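Local coordinates for protein leucine aminopeptidase (Parabacteroides distasonis, PDB 3TC8) that binds zinc and, as a member of peptidase family M28, probably acts as an aminopeptidase or, like some relatives, a glutaminyl-peptide cyclotransferase, at residues 141-147 with 303-307; 206-210 with 265-270; 224-228 with 238-242. One frame throughout, in Å; residues are numbered along the deposited sequence. Where two conformers were deposited one is given.

Interaction 1. Residues 141-147 with 303-307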
loop_
_atom_site.group_PDB
_atom_site.type_symbol
_atom_site.label_atom_id
_atom_site.label_comp_id
_atom_site.label_asym_id
_atom_site.label_seq_id
_atom_site.Cartn_x
_atom_site.Cartn_y
_atom_site.Cartn_z
ATOM N N GLN A 141 14.771 7.610 -2.734
ATOM C CA GLN A 141 15.392 7.858 -4.024
ATOM C C GLN A 141 14.880 9.142 -4.677
ATOM O O GLN A 141 15.670 9.917 -5.225
ATOM C CB GLN A 141 15.174 6.692 -4.945
ATOM C CG GLN A 141 15.844 5.380 -4.487
ATOM C CD GLN A 141 17.309 5.481 -4.264
ATOM O OE1 GLN A 141 18.016 6.211 -4.996
ATOM N NE2 GLN A 141 17.819 4.770 -3.253
ATOM N N ILE A 142 13.591 9.413 -4.583
ATOM C CA ILE A 142 13.034 10.632 -5.127
ATOM C C ILE A 142 13.649 11.847 -4.449
ATOM O O ILE A 142 13.978 12.839 -5.098
ATOM C CB ILE A 142 11.476 10.653 -4.991
ATOM C CG1 ILE A 142 10.852 9.591 -5.873
ATOM C CG2 ILE A 142 10.912 12.045 -5.264
ATOM C CD1 ILE A 142 9.409 9.271 -5.501
ATOM N N GLY A 143 13.824 11.790 -3.123
ATOM C CA GLY A 143 14.407 12.894 -2.425
ATOM C C GLY A 143 15.826 13.216 -2.904
ATOM O O GLY A 143 16.260 14.346 -2.848
ATOM N N GLN A 144 16.559 12.208 -3.346
ATOM C CA GLN A 144 17.929 12.399 -3.832
ATOM C C GLN A 144 17.999 12.793 -5.308
ATOM O O GLN A 144 18.999 13.397 -5.721
ATOM C CB GLN A 144 18.734 11.103 -3.663
ATOM C CG GLN A 144 18.978 10.616 -2.186
ATOM C CD GLN A 144 19.520 9.081 -2.030
ATOM O OE1 GLN A 144 20.033 8.664 -0.951
ATOM N NE2 GLN A 144 19.418 8.296 -3.091
ATOM N N LYS A 145 16.983 12.516 -6.114
ATOM C CA LYS A 145 17.022 12.754 -7.556
ATOM C C LYS A 145 15.599 12.989 -8.051
ATOM O O LYS A 145 14.807 12.078 -8.157
ATOM C CB LYS A 145 17.652 11.574 -8.315
ATOM C CG LYS A 145 17.787 11.850 -9.808
ATOM C CD LYS A 145 18.351 10.626 -10.522
ATOM C CE LYS A 145 18.873 10.877 -11.955
ATOM N NZ LYS A 145 19.943 9.837 -12.215
ATOM N N ALA A 146 15.249 14.217 -8.359
ATOM C CA ALA A 146 13.881 14.565 -8.743
ATOM C C ALA A 146 13.537 13.854 -10.056
ATOM O O ALA A 146 14.284 13.968 -10.997
ATOM C CB ALA A 146 13.747 16.098 -8.928
ATOM N N PRO A 147 12.369 13.188 -10.143
ATOM C CA PRO A 147 11.959 12.623 -11.410
ATOM C C PRO A 147 11.427 13.586 -12.418
ATOM O O PRO A 147 11.296 13.217 -13.583
ATOM C CB PRO A 147 10.890 11.610 -11.029
ATOM C CG PRO A 147 10.311 12.136 -9.767
ATOM C CD PRO A 147 11.483 12.742 -9.061
ATOM N N LEU A 303 9.978 2.712 -9.932
ATOM C CA LEU A 303 10.927 3.775 -10.270
ATOM C C LEU A 303 11.046 3.958 -11.786
ATOM O O LEU A 303 11.096 5.048 -12.298
ATOM C CB LEU A 303 12.319 3.465 -9.676
ATOM C CG LEU A 303 12.425 3.605 -8.160
ATOM C CD1 LEU A 303 13.803 3.175 -7.703
ATOM C CD2 LEU A 303 12.140 5.013 -7.699
ATOM N N GLU A 304 11.193 2.852 -12.482
ATOM C CA GLU A 304 11.304 2.911 -13.956
ATOM C C GLU A 304 10.141 3.661 -14.587
ATOM O O GLU A 304 10.338 4.463 -15.490
ATOM C CB GLU A 304 11.444 1.517 -14.527
ATOM C CG GLU A 304 11.665 1.470 -16.055
ATOM C CD GLU A 304 13.064 1.936 -16.474
ATOM O OE1 GLU A 304 14.010 1.850 -15.661
ATOM O OE2 GLU A 304 13.247 2.321 -17.656
ATOM N N VAL A 305 8.929 3.409 -14.105
ATOM C CA VAL A 305 7.754 3.994 -14.634
ATOM C C VAL A 305 7.675 5.502 -14.346
ATOM O O VAL A 305 7.388 6.340 -15.238
ATOM C CB VAL A 305 6.561 3.212 -14.075
ATOM C CG1 VAL A 305 5.246 3.928 -14.377
ATOM C CG2 VAL A 305 6.585 1.804 -14.648
ATOM N N ILE A 306 7.914 5.893 -13.088
ATOM C CA ILE A 306 7.735 7.282 -12.732
ATOM C C ILE A 306 8.866 8.172 -13.253
ATOM O O ILE A 306 8.643 9.347 -13.485
ATOM C CB ILE A 306 7.482 7.510 -11.217
ATOM C CG1 ILE A 306 8.750 7.211 -10.376
ATOM C CG2 ILE A 306 6.281 6.675 -10.751
ATOM C CD1 ILE A 306 8.597 7.425 -8.894
ATOM N N TYR A 307 10.066 7.619 -13.402
ATOM C CA TYR A 307 11.178 8.380 -13.954
ATOM C C TYR A 307 11.246 8.307 -15.454
ATOM O O TYR A 307 11.867 9.203 -16.049
ATOM C CB TYR A 307 12.509 7.846 -13.416
ATOM C CG TYR A 307 12.852 8.346 -12.027
ATOM C CD1 TYR A 307 12.309 7.762 -10.877
ATOM C CD2 TYR A 307 13.716 9.389 -11.852
ATOM C CE1 TYR A 307 12.647 8.210 -9.608
ATOM C CE2 TYR A 307 14.046 9.868 -10.579
ATOM C CZ TYR A 307 13.499 9.298 -9.440
ATOM O OH TYR A 307 13.817 9.669 -8.169
HETATM O O HOH W 1 12.867 11.483 -14.989
#
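P147 lies over one face of the Y307 ring, with CB of the proline 3.6 Å from the ring centroid and 11° off its normal, a CH-pi contact placed almost exactly over the middle of the ring. Beside this pair I142 and I306 bring their CD1 methyls to 3.9 Å from each other, the two side chains crossing at about a right angle. Both isoleucines also rest on I151 of strand 150-156, and Q141 adds a looser touch, its CG 4.4 Å from L303 CD1. The contact thus joins the end of helix 125-144, and the loop that leads from it into strand 150-156, to the last turns of helix 292-308, in the part of the M28 peptidase domain where the first modelled residues lie close to the C-terminal helix; P20 of the N-terminal segment packs against Q141 and Y307. With chi1 at -80°, the Y307 ring extends across to the other helix and its hydroxyl enters the turn that follows I142. OH donates to K145 O at 2.6 Å, nearly in line with the carbonyl (C=O...O angle 161°), and this acceptor lies at the ring edge, near the ring plane. Bond and proline together probably fix both the tilt and the reach of the ring. A phenylalanine in place of Y307 would probably keep the CH-pi contact with P147 but leave the K145 carbonyl without this donor. K145 NZ is hydrogen-bonded to S17 O. At the polar margin, water 1 donates to P147 O and to Y307 O, at 2.7 Å each, tying the two backbones together beyond the ring.

Interaction 2. Residues 206-210 with 265-270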
loop_
_atom_site.group_PDB
_atom_site.type_symbol
_atom_site.label_atom_id
_atom_site.label_comp_id
_atom_site.label_asym_id
_atom_site.label_seq_id
_atom_site.Cartn_x
_atom_site.Cartn_y
_atom_site.Cartn_z
ATOM N N ASN A 206 8.350 -15.078 -3.838
ATOM C CA ASN A 206 7.652 -15.634 -5.011
ATOM C C ASN A 206 6.216 -15.100 -5.222
ATOM O O ASN A 206 5.378 -15.761 -5.821
ATOM C CB ASN A 206 7.703 -17.135 -5.002
ATOM C CG ASN A 206 9.117 -17.666 -5.071
ATOM O OD1 ASN A 206 9.964 -17.167 -5.835
ATOM N ND2 ASN A 206 9.385 -18.717 -4.307
ATOM N N ALA A 207 5.989 -13.856 -4.821
ATOM C CA ALA A 207 4.719 -13.188 -5.064
ATOM C C ALA A 207 4.437 -13.182 -6.569
ATOM O O ALA A 207 5.360 -13.105 -7.405
ATOM C CB ALA A 207 4.736 -11.754 -4.545
ATOM N N THR A 208 3.159 -13.162 -6.912
ATOM C CA THR A 208 2.693 -13.072 -8.281
ATOM C C THR A 208 1.681 -11.953 -8.404
ATOM O O THR A 208 0.592 -12.051 -7.847
ATOM C CB THR A 208 2.134 -14.411 -8.759
ATOM O OG1 THR A 208 1.124 -14.904 -7.880
ATOM C CG2 THR A 208 3.227 -15.455 -8.900
ATOM N N PHE A 209 2.053 -10.924 -9.162
ATOM C CA PHE A 209 1.216 -9.773 -9.395
ATOM C C PHE A 209 0.515 -9.937 -10.739
ATOM O O PHE A 209 1.156 -9.891 -11.802
ATOM C CB PHE A 209 2.036 -8.472 -9.411
ATOM C CG PHE A 209 3.005 -8.338 -8.253
ATOM C CD1 PHE A 209 2.636 -8.568 -6.944
ATOM C CD2 PHE A 209 4.322 -7.942 -8.491
ATOM C CE1 PHE A 209 3.518 -8.422 -5.896
ATOM C CE2 PHE A 209 5.206 -7.778 -7.437
ATOM C CZ PHE A 209 4.827 -8.027 -6.153
ATOM N N PHE A 210 -0.802 -10.184 -10.697
ATOM C CA PHE A 210 -1.601 -10.293 -11.901
ATOM C C PHE A 210 -2.228 -8.934 -12.199
ATOM O O PHE A 210 -2.233 -8.004 -11.392
ATOM C CB PHE A 210 -2.692 -11.364 -11.687
ATOM C CG PHE A 210 -2.208 -12.783 -11.733
ATOM C CD1 PHE A 210 -1.520 -13.357 -10.673
ATOM C CD2 PHE A 210 -2.438 -13.529 -12.856
ATOM C CE1 PHE A 210 -1.096 -14.649 -10.733
ATOM C CE2 PHE A 210 -1.987 -14.851 -12.921
ATOM C CZ PHE A 210 -1.341 -15.397 -11.864
ATOM N N ILE A 265 -0.897 -3.182 -7.391
ATOM C CA ILE A 265 0.142 -4.190 -7.511
ATOM C C ILE A 265 0.064 -4.979 -6.214
ATOM O O ILE A 265 0.392 -4.459 -5.140
ATOM C CB ILE A 265 1.541 -3.555 -7.697
ATOM C CG1 ILE A 265 1.573 -2.611 -8.911
ATOM C CG2 ILE A 265 2.605 -4.643 -7.788
ATOM C CD1 ILE A 265 2.861 -1.912 -9.145
ATOM N N ILE A 266 -0.371 -6.229 -6.312
ATOM C CA ILE A 266 -0.739 -7.052 -5.158
ATOM C C ILE A 266 -0.557 -8.506 -5.465
ATOM O O ILE A 266 -0.933 -8.976 -6.535
ATOM C CB ILE A 266 -2.195 -6.729 -4.686
ATOM C CG1 ILE A 266 -2.591 -7.618 -3.505
ATOM C CG2 ILE A 266 -3.213 -6.823 -5.810
ATOM C CD1 ILE A 266 -3.848 -7.152 -2.777
ATOM N N ASN A 267 0.020 -9.230 -4.526
ATOM C CA ASN A 267 0.165 -10.681 -4.660
ATOM C C ASN A 267 -1.226 -11.335 -4.710
ATOM O O ASN A 267 -2.010 -11.216 -3.764
ATOM C CB ASN A 267 1.007 -11.142 -3.466
ATOM C CG ASN A 267 1.465 -12.593 -3.557
ATOM O OD1 ASN A 267 1.210 -13.303 -4.554
ATOM N ND2 ASN A 267 2.149 -13.042 -2.502
ATOM N N TYR A 268 -1.517 -12.025 -5.810
ATOM C CA TYR A 268 -2.748 -12.729 -6.023
ATOM C C TYR A 268 -2.432 -14.147 -6.431
ATOM O O TYR A 268 -1.571 -14.387 -7.270
ATOM C CB TYR A 268 -3.545 -12.059 -7.152
ATOM C CG TYR A 268 -4.793 -12.779 -7.584
ATOM C CD1 TYR A 268 -5.950 -12.739 -6.818
ATOM C CD2 TYR A 268 -4.839 -13.439 -8.804
ATOM C CE1 TYR A 268 -7.120 -13.390 -7.237
ATOM C CE2 TYR A 268 -5.987 -14.087 -9.232
ATOM C CZ TYR A 268 -7.129 -14.053 -8.459
ATOM O OH TYR A 268 -8.293 -14.676 -8.862
ATOM N N ASP A 269 -3.188 -15.096 -5.887
ATOM C CA ASP A 269 -3.068 -16.508 -6.235
ATOM C C ASP A 269 -4.371 -17.010 -6.799
ATOM O O ASP A 269 -5.293 -17.171 -6.019
ATOM C CB ASP A 269 -2.745 -17.295 -4.998
ATOM C CG ASP A 269 -2.538 -18.793 -5.285
ATOM O OD1 ASP A 269 -2.875 -19.275 -6.410
ATOM O OD2 ASP A 269 -2.039 -19.431 -4.368
ATOM N N PRO A 270 -4.468 -17.287 -8.129
ATOM C CA PRO A 270 -5.765 -17.632 -8.804
ATOM C C PRO A 270 -6.407 -18.942 -8.394
ATOM O O PRO A 270 -7.577 -19.217 -8.737
ATOM C CB PRO A 270 -5.372 -17.780 -10.270
ATOM C CG PRO A 270 -3.868 -17.837 -10.273
ATOM C CD PRO A 270 -3.372 -17.128 -9.100
HETATM O O HOH W 2 1.035 -15.893 -5.184
HETATM O O HOH W 3 -1.397 -6.694 -9.156
HETATM O O HOH W 4 -2.736 -9.284 -8.603
#
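The rings of F210 and Y268 meet as an offset edge-to-face pair, the edge of Y268 directed at the F210 face with planes at 79° and centroids 5.7 Å apart. F210 CE1 also lies 3.7 Å from P270 CD, so the phenylalanine bridges two residues of the opposing loop. F209 engages another part of 265-270: I265 CG2 stands over one face of its ring, 3.8 Å from the centroid and somewhat toward the rim, while the backbone of I266 and N267 runs along the ring edge. Just before the two phenylalanines, T208 joins the chains by polar groups. These lie where the edge strand 262-266 of the central sheet runs out into a loop that passes the start of strand 209-211. The I266 side chain, turned away from 206-210, ends about 8 Å from the zinc ion, so the crossing backs onto the surroundings of the metal site. N267 CG is anti to the backbone N (chi1 -170°), which brings the amide against A207 CB and sets OD1 before T208 N; this bond, 3.1 Å long, is nearly straight at hydrogen but comes from above the carbonyl plane. T208 O in turn accepts Y268 N at 2.9 Å, and T208 OG1 donates to Y268 O at 2.8 Å. T208 therefore grips the loop through its amide, carbonyl and hydroxyl. Water 2 donates to both T208 OG1 and N267 OD1, and water 4 accepts from F210 N and lies 2.8 Å from I266 O.

Interaction 3. Residues 224-228 with 238-242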
loop_
_atom_site.group_PDB
_atom_site.type_symbol
_atom_site.label_atom_id
_atom_site.label_comp_id
_atom_site.label_asym_id
_atom_site.label_seq_id
_atom_site.Cartn_x
_atom_site.Cartn_y
_atom_site.Cartn_z
ATOM N N GLU A 224 -0.745 -1.683 -18.359
ATOM C CA GLU A 224 0.121 -2.081 -19.447
ATOM C C GLU A 224 1.509 -1.449 -19.348
ATOM O O GLU A 224 2.512 -2.106 -19.579
ATOM C CB GLU A 224 -0.532 -1.823 -20.797
ATOM C CG GLU A 224 -1.741 -2.769 -21.002
ATOM C CD GLU A 224 -1.358 -4.224 -20.971
ATOM O OE1 GLU A 224 -0.352 -4.585 -21.672
ATOM O OE2 GLU A 224 -2.059 -4.997 -20.271
HETATM N N MSE A 225 1.562 -0.171 -19.024
HETATM C CA MSE A 225 2.837 0.510 -18.889
HETATM C C MSE A 225 3.691 -0.123 -17.794
HETATM O O MSE A 225 4.884 -0.368 -17.994
HETATM C CB MSE A 225 2.576 1.960 -18.536
HETATM C CG MSE A 225 3.801 2.806 -18.130
HETATM SE SE MSE A 225 3.464 4.631 -17.758
HETATM C CE MSE A 225 2.288 4.416 -16.244
ATOM N N VAL A 226 3.091 -0.401 -16.642
ATOM C CA VAL A 226 3.810 -0.996 -15.539
ATOM C C VAL A 226 4.258 -2.428 -15.840
ATOM O O VAL A 226 5.413 -2.782 -15.606
ATOM C CB VAL A 226 2.959 -0.907 -14.212
ATOM C CG1 VAL A 226 3.601 -1.713 -13.085
ATOM C CG2 VAL A 226 2.779 0.545 -13.842
ATOM N N TRP A 227 3.352 -3.262 -16.385
ATOM C CA TRP A 227 3.699 -4.625 -16.640
ATOM C C TRP A 227 4.748 -4.719 -17.757
ATOM O O TRP A 227 5.617 -5.601 -17.713
ATOM C CB TRP A 227 2.434 -5.476 -16.980
ATOM C CG TRP A 227 1.840 -6.201 -15.778
ATOM C CD1 TRP A 227 1.786 -7.537 -15.647
ATOM C CD2 TRP A 227 1.360 -5.652 -14.524
ATOM N NE1 TRP A 227 1.276 -7.874 -14.414
ATOM C CE2 TRP A 227 0.989 -6.731 -13.722
ATOM C CE3 TRP A 227 1.158 -4.376 -14.056
ATOM C CZ2 TRP A 227 0.498 -6.574 -12.423
ATOM C CZ3 TRP A 227 0.687 -4.205 -12.756
ATOM C CH2 TRP A 227 0.339 -5.297 -11.974
ATOM N N SER A 228 4.686 -3.841 -18.745
ATOM C CA SER A 228 5.692 -3.827 -19.801
ATOM C C SER A 228 7.044 -3.387 -19.272
ATOM O O SER A 228 8.069 -3.963 -19.634
ATOM C CB SER A 228 5.243 -2.893 -20.921
ATOM O OG SER A 228 4.181 -3.485 -21.669
ATOM N N TYR A 238 7.479 -12.023 -11.592
ATOM C CA TYR A 238 6.645 -11.368 -10.609
ATOM C C TYR A 238 5.432 -10.695 -11.213
ATOM O O TYR A 238 4.334 -10.842 -10.699
ATOM C CB TYR A 238 7.445 -10.336 -9.784
ATOM C CG TYR A 238 8.543 -10.948 -8.969
ATOM C CD1 TYR A 238 8.264 -11.547 -7.744
ATOM C CD2 TYR A 238 9.832 -11.025 -9.446
ATOM C CE1 TYR A 238 9.281 -12.146 -7.006
ATOM C CE2 TYR A 238 10.842 -11.626 -8.707
ATOM C CZ TYR A 238 10.556 -12.215 -7.516
ATOM O OH TYR A 238 11.575 -12.824 -6.808
ATOM N N PHE A 239 5.622 -9.917 -12.280
ATOM C CA PHE A 239 4.527 -9.250 -12.964
ATOM C C PHE A 239 4.005 -10.143 -14.056
ATOM O O PHE A 239 4.463 -10.093 -15.201
ATOM C CB PHE A 239 4.989 -7.895 -13.500
ATOM C CG PHE A 239 5.225 -6.874 -12.422
ATOM C CD1 PHE A 239 6.420 -6.824 -11.710
ATOM C CD2 PHE A 239 4.276 -5.904 -12.136
ATOM C CE1 PHE A 239 6.634 -5.885 -10.715
ATOM C CE2 PHE A 239 4.481 -4.979 -11.166
ATOM C CZ PHE A 239 5.652 -4.970 -10.473
ATOM N N ILE A 240 3.023 -10.943 -13.700
ATOM C CA ILE A 240 2.503 -12.011 -14.588
ATOM C C ILE A 240 1.636 -11.361 -15.657
ATOM O O ILE A 240 0.757 -10.545 -15.335
ATOM C CB ILE A 240 1.661 -13.027 -13.809
ATOM C CG1 ILE A 240 2.409 -13.533 -12.567
ATOM C CG2 ILE A 240 1.267 -14.179 -14.723
ATOM C CD1 ILE A 240 3.769 -14.166 -12.819
ATOM N N ASN A 241 1.877 -11.704 -16.925
ATOM C CA ASN A 241 1.172 -11.105 -18.033
ATOM C C ASN A 241 -0.157 -11.807 -18.245
ATOM O O ASN A 241 -0.366 -12.492 -19.269
ATOM C CB ASN A 241 2.028 -11.187 -19.293
ATOM C CG ASN A 241 1.584 -10.179 -20.362
ATOM O OD1 ASN A 241 0.910 -9.167 -20.068
ATOM N ND2 ASN A 241 1.979 -10.445 -21.613
ATOM N N ALA A 242 -1.043 -11.654 -17.290
ATOM C CA ALA A 242 -2.321 -12.289 -17.288
ATOM C C ALA A 242 -3.276 -11.523 -16.410
ATOM O O ALA A 242 -2.869 -10.935 -15.407
ATOM C CB ALA A 242 -2.242 -13.761 -16.853
HETATM O O HOH W 5 5.236 -8.370 -17.204
#
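Helix 213-233 packs here on the short strand 239-240, to which the chain returns after the helix; the strand pairs with F209 of strand 209-211, the strand that precedes the helix. W227 and F239 carry the contact as an edge-to-face pair: the edge of F239 points at the indole face, with planes at 84° and the centroid of the indole six-membered ring 5.0 Å from that of F239. F239 CD2 sits over the middle of the indole, 3.7 Å from W227 CE2, while F239 CB covers the five-membered ring in a CH-pi contact. V226 CG1, anti to its backbone N (chi1 171°), reaches F239 CE2 at 3.9 Å from the neighbouring helix position. Further support comes from I265, which packs on V226 and F239, and from F209, whose ring forms another edge-to-face pair with F239. At the indole edge, near its plane, NE1 approaches I240 O at 2.9 Å, a weak hydrogen bond bent to 125° at hydrogen, and F209 O gives NE1 a second weak one. Water 5 donates to W227 O and F239 O, at 2.8 Å each, linking helix and strand backbones. The indole N-H is thus shared between two carbonyls and bent away from the I240 oxygen; both bonds are weak, yet between them a buried donor has acceptors, while the face of the same indole is packed by F239.

All three contacts belong to the M28 peptidase domain. Segment 141-147 comes first along the chain and 303-307 last; between them 206-210 leads into helix 213-233, which carries 224-228, and 238-242 precedes 265-270. Interactions 2 and 3 are neighbours, with centres 11 Å apart, joined by probable backbone hydrogen bonds from F209 N to Y238 O and from I240 N to F209 O. Interaction 1 lies 20 Å from interaction 3 between centres, yet V305 of helix 292-308 packs on M225 and V226. Interactions 1 and 2 do not touch; their centres are 25 Å apart and their nearest atoms about 8 Å. Helix 292-308 and strand 209-211 thus knit the three contacts together, with only interaction 2 near the zinc.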